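Local coordinates for protein thymine dioxygenase (Neurospora crassa, PDB 5C3Q) that probably oxidises the methyl group of thymine with 2-oxoglutarate as co-substrate, as a metal-dependent dioxygenase built on a double-stranded beta-helix, at residues Ile18-Phe23 / Lys159-Glu164; His40-Ala45 / Val254-Leu259; Ile163-Ala168 / Gly220-Leu225; Ala177-Ser182 / Glu304-Thr309. One frame throughout, in Å; residues are numbered along the deposited sequence.

The four contacts lie on one flank of the fold, where helices 147-173 and 28-44 lie against the large mixed sheet. Interactions 1 and 3 have centres about 8 Å apart and share Ile163 and Glu164 of helix 147-173. Interactions 2 and 3 have centres about 10 Å apart and use neighbouring strands of the sheet, 251-256 and 222-227. Interaction 4 is more peripheral, with its centre about 17 Å from that of interaction 1. A salt bridge from Arg167 to Asp181 ties it to interaction 3. Along the chain, 18-23 and 40-45 come first, then 159-168, 177-182, 220-225, 254-259 and 304-309. N-terminal elements and the long helix thus back the sheet whose other side faces the metal site.

Interaction 1: Ile18-Phe23 / Lys159-Glu164; sequences IDFSKF and KALHIE
The Phe20 ring overlaps Leu161 and the start of the Glu164 side chain. Its CE2 lies 3.6 Å from Leu161 CD1. Its CZ comes 3.7 Å from Glu164 CB, which sits at the ring edge, close to the ring plane. Phe20 and Leu161 lie alongside each other, pointing opposite ways, and the Glu164 side chain runs roughly perpendicular to that of Phe20. Both Phe20 and Phe23 hold CG anti to the backbone N (chi1 -162° and 173°), and both rings extend toward the helix. Phe23 meets the backbone there, with CE2 3.6 Å from Glu164 O. The contact joins the end of strand 13-19 and helix 21-25 to the long helix 147-173 on the flank of the double-stranded beta-helix fold. Asp19 caps the turn between strand and short helix. Its OD1 takes a 2.6 Å hydrogen bond from Ser21 OG, on the syn side but tilted somewhat from the carboxylate plane, and a weak one of 3.0 Å from Ser21 N. Farther along the long helix, Phe23 also packs on Ala168 and Val171. Phe20 is tied through its backbone to Lys51, at the end of strand 47-51, and both Phe20 and Leu161 touch Ile53.

Interaction 2: His40-Ala45 / Val254-Leu259; sequences HGFQTA and VNAGDL
Phe42 turns the edge of its ring to Val254. The methyl carbon Val254 CG1, placed anti to its own backbone N (chi1 -173°), lies in the ring plane, 3.7 Å from Phe42 CZ. The two side chains are oblique to each other. CG of Phe42 is anti to its carbonyl carbon (chi1 -70°), and this carries the ring from the helix surface over to the strand. Further along the strand, Ala256 CB is 4.2 Å from Phe42 CD1. Between the two, the backbone takes over: Phe42 CE1 is 3.7 Å from Val254 O and 4.0 Å from Ala256 N. The helix 40-44 and strand 254-256 axes approach to 8.7 Å and cross at -54°. Val254 and Ala256 point toward the helix, whereas Asn255 points away. Ile48 of the adjacent strand 47-51 touches both Phe42 and Val254. Asn255 ND2 hydrogen-bonds Asp218 OD2, and Asp218 is a ligand of the nickel ion. A helix packed on the outside of a strand whose alternate residue, Asn255, braces a metal ligand from the second shell is in keeping with the double-stranded beta-helix of 2-oxoglutarate oxygenases.

Interaction 3: Ile163-Ala168 / Gly220-Leu225; sequences IEVMRA and GSITLL. With AKG (2-oxoglutaric acid), chain F.
Thr223 OG1 hydrogen-bonds Asp218 OD2, a second-shell link from strand 222-225 to a residue of the nickel site. Thr223 is flanked by Ile222 and Leu224, which face the other side of the sheet. Ile222 carries the contact with helix 163-168. Its CG1 stands between the backbone N and the carbonyl carbon (chi1 67°), and the extended chain (chi2 175°) drives CD1 against Val165. Ile222 CD1 is 3.7 Å from Val165 CG1, and almost as close to Val165 CB, at 3.8 Å. The second branch, Ile222 CG2, comes 4.2 Å from Met166 SD. The methionine bends at both chi2 and chi3 and lies alongside the isoleucine, the two side chains pointing opposite ways, with SD as the touching atom. At the start of the strand, Ser221 and Ile222 form a classic beta bulge opposite Cys295 of strand 284-295. At the other end, Leu225 returns to the Thr223 side and meets 2-oxoglutarate. Its CD2 is 3.3 Å from O3 of the ligand, and its CD1 is 3.7 Å from the ligand carbon C5. Arg288, Ser290 and Tyr196 are among the polar partners of the co-substrate. The strand thus divides its chemistry: apolar packing on the helix, and on the opposite side a hydroxyl for the metal ligand and the Leu225 methyls beside the C5 carboxylate.

Interaction 4: Ala177-Ser182 / Glu304-Thr309; sequences ANYFDS and EAIPGT
Segment 304-309 has no regular secondary structure but closes a type II beta turn from Ile306 to Thr309, facing Tyr179 and Phe180 of the turn that leads to helix 181-184. The nearest CA atoms, those of Tyr179 and Ile306, are 9.4 Å apart, so side chains bridge the gap. Gly308 has the positive phi (90°) expected at the third position of such a turn. Tyr179 holds CG anti to its backbone N (chi1 178°) and extends toward Pro307, which comes the other way, so that the hydroxyl end of the ring meets CD. Its OH is 3.4 Å from Pro307 CD, and its CZ lies 3.7 Å from the same carbon. Ile306 lies deeper. Its CD1 sits in the plane of the Phe180 ring, at the edge, 3.8 Å from CE1, and the two side chains cross at about a right angle. The Phe180 ring is covered on one face by Tyr179 CD2, 3.8 Å above its centre. Trp263 meets Phe180 edge-to-face and bonds through its backbone to Ile306, linking both sides of this peripheral packing. Within the turn, Ile306 O accepts from Thr309 N and also, in a short bond, from Thr309 OG1, which meets a lone pair in the carbonyl plane.

Interaction 1: Ile18-Phe23 / Lys159-Glu164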
loop_
_atom_site.group_PDB
_atom_site.type_symbol
_atom_site.label_atom_id
_atom_site.label_comp_id
_atom_site.label_asym_id
_atom_site.label_seq_id
_atom_site.Cartn_x
_atom_site.Cartn_y
_atom_site.Cartn_z
ATOM N N ILE A 18 -8.947 7.923 -12.695
ATOM C CA ILE A 18 -10.396 7.766 -12.606
ATOM C C ILE A 18 -10.959 8.718 -11.557
ATOM O O ILE A 18 -10.411 8.846 -10.460
ATOM C CB ILE A 18 -10.773 6.298 -12.291
ATOM C CG1 ILE A 18 -10.356 5.401 -13.462
ATOM C CG2 ILE A 18 -12.271 6.160 -12.048
ATOM C CD1 ILE A 18 -10.287 3.928 -13.147
ATOM N N ASP A 19 -12.039 9.404 -11.921
ATOM C CA ASP A 19 -12.722 10.321 -11.023
ATOM C C ASP A 19 -13.702 9.515 -10.178
ATOM O O ASP A 19 -14.774 9.143 -10.648
ATOM C CB ASP A 19 -13.458 11.398 -11.830
ATOM C CG ASP A 19 -14.210 12.381 -10.958
ATOM O OD1 ASP A 19 -14.523 12.057 -9.792
ATOM O OD2 ASP A 19 -14.498 13.492 -11.445
ATOM N N PHE A 20 -13.336 9.257 -8.926
ATOM C CA PHE A 20 -14.118 8.353 -8.083
ATOM C C PHE A 20 -15.504 8.902 -7.735
ATOM O O PHE A 20 -16.436 8.129 -7.506
ATOM C CB PHE A 20 -13.350 8.002 -6.806
ATOM C CG PHE A 20 -13.876 6.782 -6.104
ATOM C CD1 PHE A 20 -13.837 5.544 -6.725
ATOM C CD2 PHE A 20 -14.403 6.868 -4.826
ATOM C CE1 PHE A 20 -14.318 4.411 -6.086
ATOM C CE2 PHE A 20 -14.887 5.740 -4.183
ATOM C CZ PHE A 20 -14.842 4.511 -4.811
ATOM N N SER A 21 -15.643 10.227 -7.711
ATOM C CA SER A 21 -16.929 10.855 -7.414
ATOM C C SER A 21 -17.999 10.435 -8.430
ATOM O O SER A 21 -19.186 10.411 -8.113
ATOM C CB SER A 21 -16.797 12.384 -7.371
ATOM O OG SER A 21 -16.690 12.939 -8.671
ATOM N N LYS A 22 -17.574 10.096 -9.643
ATOM C CA LYS A 22 -18.497 9.627 -10.676
ATOM C C LYS A 22 -19.058 8.221 -10.392
ATOM O O LYS A 22 -20.163 7.902 -10.831
ATOM C CB LYS A 22 -17.837 9.711 -12.056
ATOM C CG LYS A 22 -17.543 11.154 -12.454
ATOM C CD LYS A 22 -16.928 11.287 -13.839
ATOM C CE LYS A 22 -16.940 12.745 -14.286
ATOM N NZ LYS A 22 -16.369 12.939 -15.646
ATOM N N PHE A 23 -18.317 7.390 -9.656
ATOM C CA PHE A 23 -18.871 6.117 -9.173
ATOM C C PHE A 23 -19.845 6.355 -8.016
ATOM O O PHE A 23 -20.903 5.732 -7.950
ATOM C CB PHE A 23 -17.778 5.139 -8.728
ATOM C CG PHE A 23 -18.319 3.892 -8.077
ATOM C CD1 PHE A 23 -18.954 2.918 -8.837
ATOM C CD2 PHE A 23 -18.228 3.707 -6.702
ATOM C CE1 PHE A 23 -19.476 1.778 -8.242
ATOM C CE2 PHE A 23 -18.740 2.566 -6.100
ATOM C CZ PHE A 23 -19.366 1.599 -6.870
ATOM N N LYS A 159 -10.787 3.078 5.678
ATOM C CA LYS A 159 -11.610 1.874 5.817
ATOM C C LYS A 159 -12.897 2.010 5.000
ATOM O O LYS A 159 -13.315 1.069 4.325
ATOM C CB LYS A 159 -11.932 1.633 7.299
ATOM C CG LYS A 159 -13.024 0.618 7.601
ATOM C CD LYS A 159 -13.303 0.593 9.099
ATOM C CE LYS A 159 -14.573 -0.161 9.434
ATOM N NZ LYS A 159 -14.893 -0.051 10.887
ATOM N N ALA A 160 -13.512 3.188 5.061
ATOM C CA ALA A 160 -14.714 3.477 4.274
ATOM C C ALA A 160 -14.419 3.479 2.769
ATOM O O ALA A 160 -15.205 2.957 1.985
ATOM C CB ALA A 160 -15.326 4.802 4.702
ATOM N N LEU A 161 -13.285 4.053 2.367
ATOM C CA LEU A 161 -12.892 4.056 0.950
ATOM C C LEU A 161 -12.624 2.645 0.419
ATOM O O LEU A 161 -12.966 2.330 -0.722
ATOM C CB LEU A 161 -11.663 4.943 0.731
ATOM C CG LEU A 161 -11.186 5.131 -0.711
ATOM C CD1 LEU A 161 -12.305 5.627 -1.615
ATOM C CD2 LEU A 161 -10.007 6.092 -0.756
ATOM N N HIS A 162 -12.011 1.798 1.241
ATOM C CA HIS A 162 -11.813 0.391 0.888
ATOM C C HIS A 162 -13.136 -0.263 0.498
ATOM O O HIS A 162 -13.240 -0.903 -0.553
ATOM C CB HIS A 162 -11.192 -0.372 2.061
ATOM C CG HIS A 162 -10.985 -1.833 1.800
ATOM N ND1 HIS A 162 -11.091 -2.785 2.789
ATOM C CD2 HIS A 162 -10.672 -2.504 0.666
ATOM C CE1 HIS A 162 -10.856 -3.980 2.277
ATOM N NE2 HIS A 162 -10.597 -3.837 0.990
ATOM N N ILE A 163 -14.138 -0.095 1.353
ATOM C CA ILE A 163 -15.458 -0.672 1.112
ATOM C C ILE A 163 -16.014 -0.191 -0.231
ATOM O O ILE A 163 -16.555 -0.988 -0.991
ATOM C CB ILE A 163 -16.428 -0.358 2.277
ATOM C CG1 ILE A 163 -16.021 -1.161 3.518
ATOM C CG2 ILE A 163 -17.874 -0.691 1.911
ATOM C CD1 ILE A 163 -16.600 -0.642 4.819
ATOM N N GLU A 164 -15.845 1.096 -0.533
ATOM C CA GLU A 164 -16.384 1.672 -1.772
ATOM C C GLU A 164 -15.634 1.200 -3.016
ATOM O O GLU A 164 -16.249 0.961 -4.050
ATOM C CB GLU A 164 -16.391 3.208 -1.715
ATOM C CG GLU A 164 -17.230 3.814 -0.590
ATOM C CD GLU A 164 -18.733 3.738 -0.815
ATOM O OE1 GLU A 164 -19.200 2.982 -1.701
ATOM O OE2 GLU A 164 -19.469 4.444 -0.080
#

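Interaction 2: His40-Ala45 / Val254-Leu259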
loop_
_atom_site.group_PDB
_atom_site.type_symbol
_atom_site.label_atom_id
_atom_site.label_comp_id
_atom_site.label_asym_id
_atom_site.label_seq_id
_atom_site.Cartn_x
_atom_site.Cartn_y
_atom_site.Cartn_z
ATOM N N HIS A 40 -11.203 -2.626 -15.048
ATOM C CA HIS A 40 -10.298 -2.827 -16.177
ATOM C C HIS A 40 -8.860 -2.460 -15.801
ATOM O O HIS A 40 -7.921 -3.155 -16.189
ATOM C CB HIS A 40 -10.756 -2.025 -17.392
ATOM C CG HIS A 40 -9.950 -2.291 -18.624
ATOM N ND1 HIS A 40 -10.091 -3.440 -19.371
ATOM C CD2 HIS A 40 -8.987 -1.564 -19.233
ATOM C CE1 HIS A 40 -9.254 -3.408 -20.390
ATOM N NE2 HIS A 40 -8.571 -2.279 -20.330
ATOM N N GLY A 41 -8.697 -1.383 -15.033
ATOM C CA GLY A 41 -7.388 -0.990 -14.499
ATOM C C GLY A 41 -6.746 -2.069 -13.638
ATOM O O GLY A 41 -5.565 -2.384 -13.804
ATOM N N PHE A 42 -7.520 -2.640 -12.721
ATOM C CA PHE A 42 -7.015 -3.719 -11.868
ATOM C C PHE A 42 -6.720 -4.995 -12.666
ATOM O O PHE A 42 -5.799 -5.732 -12.330
ATOM C CB PHE A 42 -7.982 -4.028 -10.721
ATOM C CG PHE A 42 -8.054 -2.951 -9.662
ATOM C CD1 PHE A 42 -6.900 -2.428 -9.092
ATOM C CD2 PHE A 42 -9.285 -2.474 -9.222
ATOM C CE1 PHE A 42 -6.966 -1.450 -8.116
ATOM C CE2 PHE A 42 -9.357 -1.496 -8.246
ATOM C CZ PHE A 42 -8.196 -0.984 -7.688
ATOM N N GLN A 43 -7.492 -5.248 -13.721
ATOM C CA GLN A 43 -7.313 -6.451 -14.540
ATOM C C GLN A 43 -6.127 -6.384 -15.505
ATOM O O GLN A 43 -5.730 -7.409 -16.055
ATOM C CB GLN A 43 -8.584 -6.753 -15.350
ATOM C CG GLN A 43 -9.772 -7.215 -14.519
ATOM C CD GLN A 43 -11.027 -7.406 -15.352
ATOM O OE1 GLN A 43 -11.212 -6.749 -16.367
ATOM N NE2 GLN A 43 -11.901 -8.298 -14.913
ATOM N N THR A 44 -5.567 -5.197 -15.719
ATOM C CA THR A 44 -4.524 -5.010 -16.724
ATOM C C THR A 44 -3.224 -4.555 -16.071
ATOM O O THR A 44 -2.218 -5.266 -16.125
ATOM C CB THR A 44 -4.979 -4.018 -17.815
ATOM O OG1 THR A 44 -5.421 -2.796 -17.213
ATOM C CG2 THR A 44 -6.123 -4.619 -18.624
ATOM N N ALA A 45 -3.254 -3.393 -15.425
ATOM C CA ALA A 45 -2.070 -2.826 -14.774
ATOM C C ALA A 45 -1.915 -3.259 -13.318
ATOM O O ALA A 45 -0.802 -3.285 -12.793
ATOM C CB ALA A 45 -2.112 -1.310 -14.848
ATOM N N VAL A 254 -4.002 3.450 -6.132
ATOM C CA VAL A 254 -4.610 2.239 -5.597
ATOM C C VAL A 254 -4.125 1.033 -6.378
ATOM O O VAL A 254 -4.187 1.010 -7.612
ATOM C CB VAL A 254 -6.148 2.290 -5.649
ATOM C CG1 VAL A 254 -6.739 1.087 -4.929
ATOM C CG2 VAL A 254 -6.673 3.580 -5.033
ATOM N N ASN A 255 -3.626 0.035 -5.657
ATOM C CA ASN A 255 -3.187 -1.201 -6.288
ATOM C C ASN A 255 -3.739 -2.431 -5.592
ATOM O O ASN A 255 -3.909 -2.447 -4.373
ATOM C CB ASN A 255 -1.660 -1.265 -6.343
ATOM C CG ASN A 255 -1.025 -1.358 -4.972
ATOM O OD1 ASN A 255 -0.934 -0.364 -4.256
ATOM N ND2 ASN A 255 -0.564 -2.550 -4.606
ATOM N N ALA A 256 -4.008 -3.466 -6.376
ATOM C CA ALA A 256 -4.475 -4.730 -5.836
ATOM C C ALA A 256 -3.307 -5.478 -5.209
ATOM O O ALA A 256 -2.188 -5.395 -5.693
ATOM C CB ALA A 256 -5.112 -5.567 -6.928
ATOM N N GLY A 257 -3.575 -6.193 -4.120
ATOM C CA GLY A 257 -2.581 -7.038 -3.477
ATOM C C GLY A 257 -2.721 -8.510 -3.850
ATOM O O GLY A 257 -3.642 -8.906 -4.563
ATOM N N ASP A 258 -1.814 -9.324 -3.325
ATOM C CA ASP A 258 -1.725 -10.731 -3.703
ATOM C C ASP A 258 -2.958 -11.535 -3.339
ATOM O O ASP A 258 -3.323 -12.456 -4.060
ATOM C CB ASP A 258 -0.464 -11.361 -3.105
ATOM C CG ASP A 258 0.808 -10.776 -3.696
ATOM O OD1 ASP A 258 0.729 -10.201 -4.810
ATOM O OD2 ASP A 258 1.881 -10.885 -3.059
ATOM N N LEU A 259 -3.611 -11.183 -2.234
ATOM C CA LEU A 259 -4.799 -11.909 -1.816
ATOM C C LEU A 259 -5.953 -11.654 -2.798
ATOM O O LEU A 259 -6.681 -12.583 -3.155
ATOM C CB LEU A 259 -5.178 -11.535 -0.373
ATOM C CG LEU A 259 -5.690 -12.594 0.612
ATOM C CD1 LEU A 259 -5.128 -13.994 0.388
ATOM C CD2 LEU A 259 -5.397 -12.128 2.037
#

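Interaction 3: Ile163-Ala168 / Gly220-Leu225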
loop_
_atom_site.group_PDB
_atom_site.type_symbol
_atom_site.label_atom_id
_atom_site.label_comp_id
_atom_site.label_asym_id
_atom_site.label_seq_id
_atom_site.Cartn_x
_atom_site.Cartn_y
_atom_site.Cartn_z
ATOM N N ILE A 163 -14.138 -0.095 1.353
ATOM C CA ILE A 163 -15.458 -0.672 1.112
ATOM C C ILE A 163 -16.014 -0.191 -0.231
ATOM O O ILE A 163 -16.555 -0.988 -0.991
ATOM C CB ILE A 163 -16.428 -0.358 2.277
ATOM C CG1 ILE A 163 -16.021 -1.161 3.518
ATOM C CG2 ILE A 163 -17.874 -0.691 1.911
ATOM C CD1 ILE A 163 -16.600 -0.642 4.819
ATOM N N GLU A 164 -15.845 1.096 -0.533
ATOM C CA GLU A 164 -16.384 1.672 -1.772
ATOM C C GLU A 164 -15.634 1.200 -3.016
ATOM O O GLU A 164 -16.249 0.961 -4.050
ATOM C CB GLU A 164 -16.391 3.208 -1.715
ATOM C CG GLU A 164 -17.230 3.814 -0.590
ATOM C CD GLU A 164 -18.733 3.738 -0.815
ATOM O OE1 GLU A 164 -19.200 2.982 -1.701
ATOM O OE2 GLU A 164 -19.469 4.444 -0.080
ATOM N N VAL A 165 -14.311 1.068 -2.925
ATOM C CA VAL A 165 -13.522 0.555 -4.046
ATOM C C VAL A 165 -13.903 -0.894 -4.359
ATOM O O VAL A 165 -14.025 -1.260 -5.524
ATOM C CB VAL A 165 -11.996 0.668 -3.809
ATOM C CG1 VAL A 165 -11.221 -0.041 -4.916
ATOM C CG2 VAL A 165 -11.574 2.128 -3.753
ATOM N N MET A 166 -14.104 -1.710 -3.327
ATOM C CA MET A 166 -14.540 -3.094 -3.532
ATOM C C MET A 166 -15.937 -3.141 -4.157
ATOM O O MET A 166 -16.207 -3.991 -5.008
ATOM C CB MET A 166 -14.508 -3.894 -2.227
ATOM C CG MET A 166 -13.119 -4.084 -1.620
ATOM S SD MET A 166 -11.798 -4.585 -2.751
ATOM C CE MET A 166 -12.286 -6.250 -3.184
ATOM N N ARG A 167 -16.811 -2.214 -3.757
ATOM C CA ARG A 167 -18.127 -2.088 -4.393
ATOM C C ARG A 167 -17.996 -1.762 -5.881
ATOM O O ARG A 167 -18.721 -2.321 -6.694
ATOM C CB ARG A 167 -18.990 -1.033 -3.693
ATOM C CG ARG A 167 -19.566 -1.515 -2.380
ATOM C CD ARG A 167 -20.304 -0.419 -1.631
ATOM N NE ARG A 167 -20.741 -0.905 -0.327
ATOM C CZ ARG A 167 -21.314 -0.159 0.615
ATOM N NH1 ARG A 167 -21.534 1.136 0.422
ATOM N NH2 ARG A 167 -21.670 -0.719 1.767
ATOM N N ALA A 168 -17.072 -0.869 -6.234
ATOM C CA ALA A 168 -16.806 -0.563 -7.646
ATOM C C ALA A 168 -16.324 -1.795 -8.403
ATOM O O ALA A 168 -16.744 -2.042 -9.527
ATOM C CB ALA A 168 -15.792 0.562 -7.776
ATOM N N GLY A 220 -2.457 -7.861 0.547
ATOM C CA GLY A 220 -3.892 -7.896 0.870
ATOM C C GLY A 220 -4.848 -7.764 -0.305
ATOM O O GLY A 220 -4.586 -8.274 -1.398
ATOM N N SER A 221 -5.971 -7.088 -0.068
ATOM C CA SER A 221 -6.987 -6.884 -1.100
ATOM C C SER A 221 -6.574 -5.718 -1.996
ATOM O O SER A 221 -6.322 -5.902 -3.191
ATOM C CB SER A 221 -8.361 -6.630 -0.473
ATOM O OG SER A 221 -8.298 -5.613 0.522
ATOM N N ILE A 222 -6.513 -4.522 -1.410
ATOM C CA ILE A 222 -5.973 -3.343 -2.084
ATOM C C ILE A 222 -5.099 -2.519 -1.134
ATOM O O ILE A 222 -5.141 -2.685 0.094
ATOM C CB ILE A 222 -7.077 -2.424 -2.686
ATOM C CG1 ILE A 222 -7.923 -1.770 -1.590
ATOM C CG2 ILE A 222 -7.965 -3.196 -3.660
ATOM C CD1 ILE A 222 -8.940 -0.768 -2.106
ATOM N N THR A 223 -4.306 -1.631 -1.716
ATOM C CA THR A 223 -3.542 -0.672 -0.951
ATOM C C THR A 223 -3.906 0.711 -1.448
ATOM O O THR A 223 -3.985 0.938 -2.657
ATOM C CB THR A 223 -2.024 -0.895 -1.098
ATOM O OG1 THR A 223 -1.687 -2.203 -0.637
ATOM C CG2 THR A 223 -1.229 0.140 -0.291
ATOM N N LEU A 224 -4.163 1.617 -0.509
ATOM C CA LEU A 224 -4.400 3.015 -0.825
ATOM C C LEU A 224 -3.100 3.729 -0.514
ATOM O O LEU A 224 -2.711 3.817 0.649
ATOM C CB LEU A 224 -5.542 3.580 0.024
ATOM C CG LEU A 224 -6.837 2.766 0.016
ATOM C CD1 LEU A 224 -7.816 3.305 1.044
ATOM C CD2 LEU A 224 -7.458 2.753 -1.371
ATOM N N LEU A 225 -2.422 4.205 -1.554
ATOM C CA LEU A 225 -1.126 4.857 -1.400
ATOM C C LEU A 225 -1.234 6.352 -1.651
ATOM O O LEU A 225 -1.515 6.791 -2.768
ATOM C CB LEU A 225 -0.084 4.245 -2.345
ATOM C CG LEU A 225 1.308 4.861 -2.160
ATOM C CD1 LEU A 225 1.978 4.335 -0.901
ATOM C CD2 LEU A 225 2.178 4.598 -3.372
HETATM C C1 AKG F . 4.720 -0.100 0.653
HETATM O O1 AKG F . 4.298 -1.276 0.492
HETATM O O2 AKG F . 4.922 0.372 1.790
HETATM C C2 AKG F . 4.996 0.739 -0.524
HETATM O O5 AKG F . 4.963 0.244 -1.647
HETATM C C3 AKG F . 5.325 2.208 -0.336
HETATM C C4 AKG F . 5.413 2.923 -1.681
HETATM C C5 AKG F . 5.654 4.405 -1.511
HETATM O O3 AKG F . 5.287 5.162 -2.434
HETATM O O4 AKG F . 6.215 4.834 -0.480
#

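Interaction 4: Ala177-Ser182 / Glu304-Thr309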
loop_
_atom_site.group_PDB
_atom_site.type_symbol
_atom_site.label_atom_id
_atom_site.label_comp_id
_atom_site.label_asym_id
_atom_site.label_seq_id
_atom_site.Cartn_x
_atom_site.Cartn_y
_atom_site.Cartn_z
ATOM N N ALA A 177 -23.604 -5.749 -5.985
ATOM C CA ALA A 177 -22.795 -4.573 -5.660
ATOM C C ALA A 177 -22.176 -4.642 -4.259
ATOM O O ALA A 177 -21.101 -4.094 -4.028
ATOM C CB ALA A 177 -23.624 -3.304 -5.805
ATOM N N ASN A 178 -22.856 -5.317 -3.334
ATOM C CA ASN A 178 -22.401 -5.409 -1.948
ATOM C C ASN A 178 -21.753 -6.758 -1.619
ATOM O O ASN A 178 -21.641 -7.120 -0.453
ATOM C CB ASN A 178 -23.574 -5.132 -1.003
ATOM C CG ASN A 178 -24.163 -3.746 -1.202
ATOM O OD1 ASN A 178 -25.192 -3.588 -1.851
ATOM N ND2 ASN A 178 -23.501 -2.734 -0.662
ATOM N N TYR A 179 -21.306 -7.484 -2.645
ATOM C CA TYR A 179 -20.702 -8.803 -2.457
ATOM C C TYR A 179 -19.545 -8.798 -1.447
ATOM O O TYR A 179 -19.440 -9.699 -0.615
ATOM C CB TYR A 179 -20.199 -9.361 -3.795
ATOM C CG TYR A 179 -19.517 -10.703 -3.657
ATOM C CD1 TYR A 179 -20.250 -11.885 -3.682
ATOM C CD2 TYR A 179 -18.138 -10.791 -3.475
ATOM C CE1 TYR A 179 -19.631 -13.116 -3.537
ATOM C CE2 TYR A 179 -17.511 -12.017 -3.329
ATOM C CZ TYR A 179 -18.260 -13.174 -3.362
ATOM O OH TYR A 179 -17.629 -14.390 -3.227
ATOM N N PHE A 180 -18.676 -7.796 -1.525
ATOM C CA PHE A 180 -17.485 -7.773 -0.679
ATOM C C PHE A 180 -17.719 -7.258 0.745
ATOM O O PHE A 180 -16.857 -7.442 1.607
ATOM C CB PHE A 180 -16.379 -6.952 -1.337
ATOM C CG PHE A 180 -15.864 -7.552 -2.607
ATOM C CD1 PHE A 180 -15.076 -8.693 -2.575
ATOM C CD2 PHE A 180 -16.162 -6.976 -3.833
ATOM C CE1 PHE A 180 -14.593 -9.252 -3.745
ATOM C CE2 PHE A 180 -15.685 -7.529 -5.007
ATOM C CZ PHE A 180 -14.898 -8.669 -4.964
ATOM N N ASP A 181 -18.865 -6.628 0.998
ATOM C CA ASP A 181 -19.118 -5.984 2.294
ATOM C C ASP A 181 -18.849 -6.916 3.479
ATOM O O ASP A 181 -18.156 -6.538 4.416
ATOM C CB ASP A 181 -20.554 -5.446 2.378
ATOM C CG ASP A 181 -20.763 -4.180 1.553
ATOM O OD1 ASP A 181 -19.871 -3.803 0.763
ATOM O OD2 ASP A 181 -21.836 -3.556 1.693
ATOM N N SER A 182 -19.378 -8.133 3.415
ATOM C CA SER A 182 -19.255 -9.092 4.516
ATOM C C SER A 182 -17.844 -9.676 4.639
ATOM O O SER A 182 -17.507 -10.268 5.658
ATOM C CB SER A 182 -20.275 -10.222 4.351
ATOM O OG SER A 182 -19.899 -11.097 3.304
ATOM N N GLU A 304 -11.764 -17.867 -1.543
ATOM C CA GLU A 304 -11.859 -18.763 -2.700
ATOM C C GLU A 304 -12.443 -18.013 -3.899
ATOM O O GLU A 304 -13.069 -16.974 -3.737
ATOM C CB GLU A 304 -12.690 -20.005 -2.365
ATOM C CG GLU A 304 -14.078 -19.716 -1.813
ATOM C CD GLU A 304 -14.746 -20.942 -1.210
ATOM O OE1 GLU A 304 -15.667 -20.761 -0.383
ATOM O OE2 GLU A 304 -14.354 -22.082 -1.550
ATOM N N ALA A 305 -12.228 -18.547 -5.096
ATOM C CA ALA A 305 -12.550 -17.838 -6.345
ATOM C C ALA A 305 -13.896 -17.098 -6.329
ATOM O O ALA A 305 -14.930 -17.682 -6.023
ATOM C CB ALA A 305 -12.494 -18.802 -7.521
ATOM N N ILE A 306 -13.859 -15.813 -6.678
ATOM C CA ILE A 306 -15.050 -14.957 -6.735
ATOM C C ILE A 306 -15.945 -15.411 -7.891
ATOM O O ILE A 306 -15.435 -15.784 -8.947
ATOM C CB ILE A 306 -14.643 -13.472 -6.938
ATOM C CG1 ILE A 306 -13.825 -12.972 -5.745
ATOM C CG2 ILE A 306 -15.861 -12.571 -7.121
ATOM C CD1 ILE A 306 -12.964 -11.759 -6.040
ATOM N N PRO A 307 -17.284 -15.391 -7.704
ATOM C CA PRO A 307 -18.148 -15.800 -8.816
ATOM C C PRO A 307 -17.978 -14.921 -10.055
ATOM O O PRO A 307 -17.883 -13.697 -9.942
ATOM C CB PRO A 307 -19.570 -15.669 -8.245
ATOM C CG PRO A 307 -19.436 -14.889 -6.982
ATOM C CD PRO A 307 -18.053 -15.146 -6.474
ATOM N N GLY A 308 -17.922 -15.557 -11.222
ATOM C CA GLY A 308 -17.745 -14.857 -12.486
ATOM C C GLY A 308 -16.302 -14.674 -12.920
ATOM O O GLY A 308 -16.052 -14.037 -13.941
ATOM N N THR A 309 -15.353 -15.223 -12.158
ATOM C CA THR A 309 -13.928 -15.165 -12.510
ATOM C C THR A 309 -13.419 -16.472 -13.132
ATOM O O THR A 309 -12.223 -16.627 -13.377
ATOM C CB THR A 309 -13.058 -14.828 -11.283
ATOM O OG1 THR A 309 -13.257 -15.810 -10.263
ATOM C CG2 THR A 309 -13.403 -13.449 -10.741
#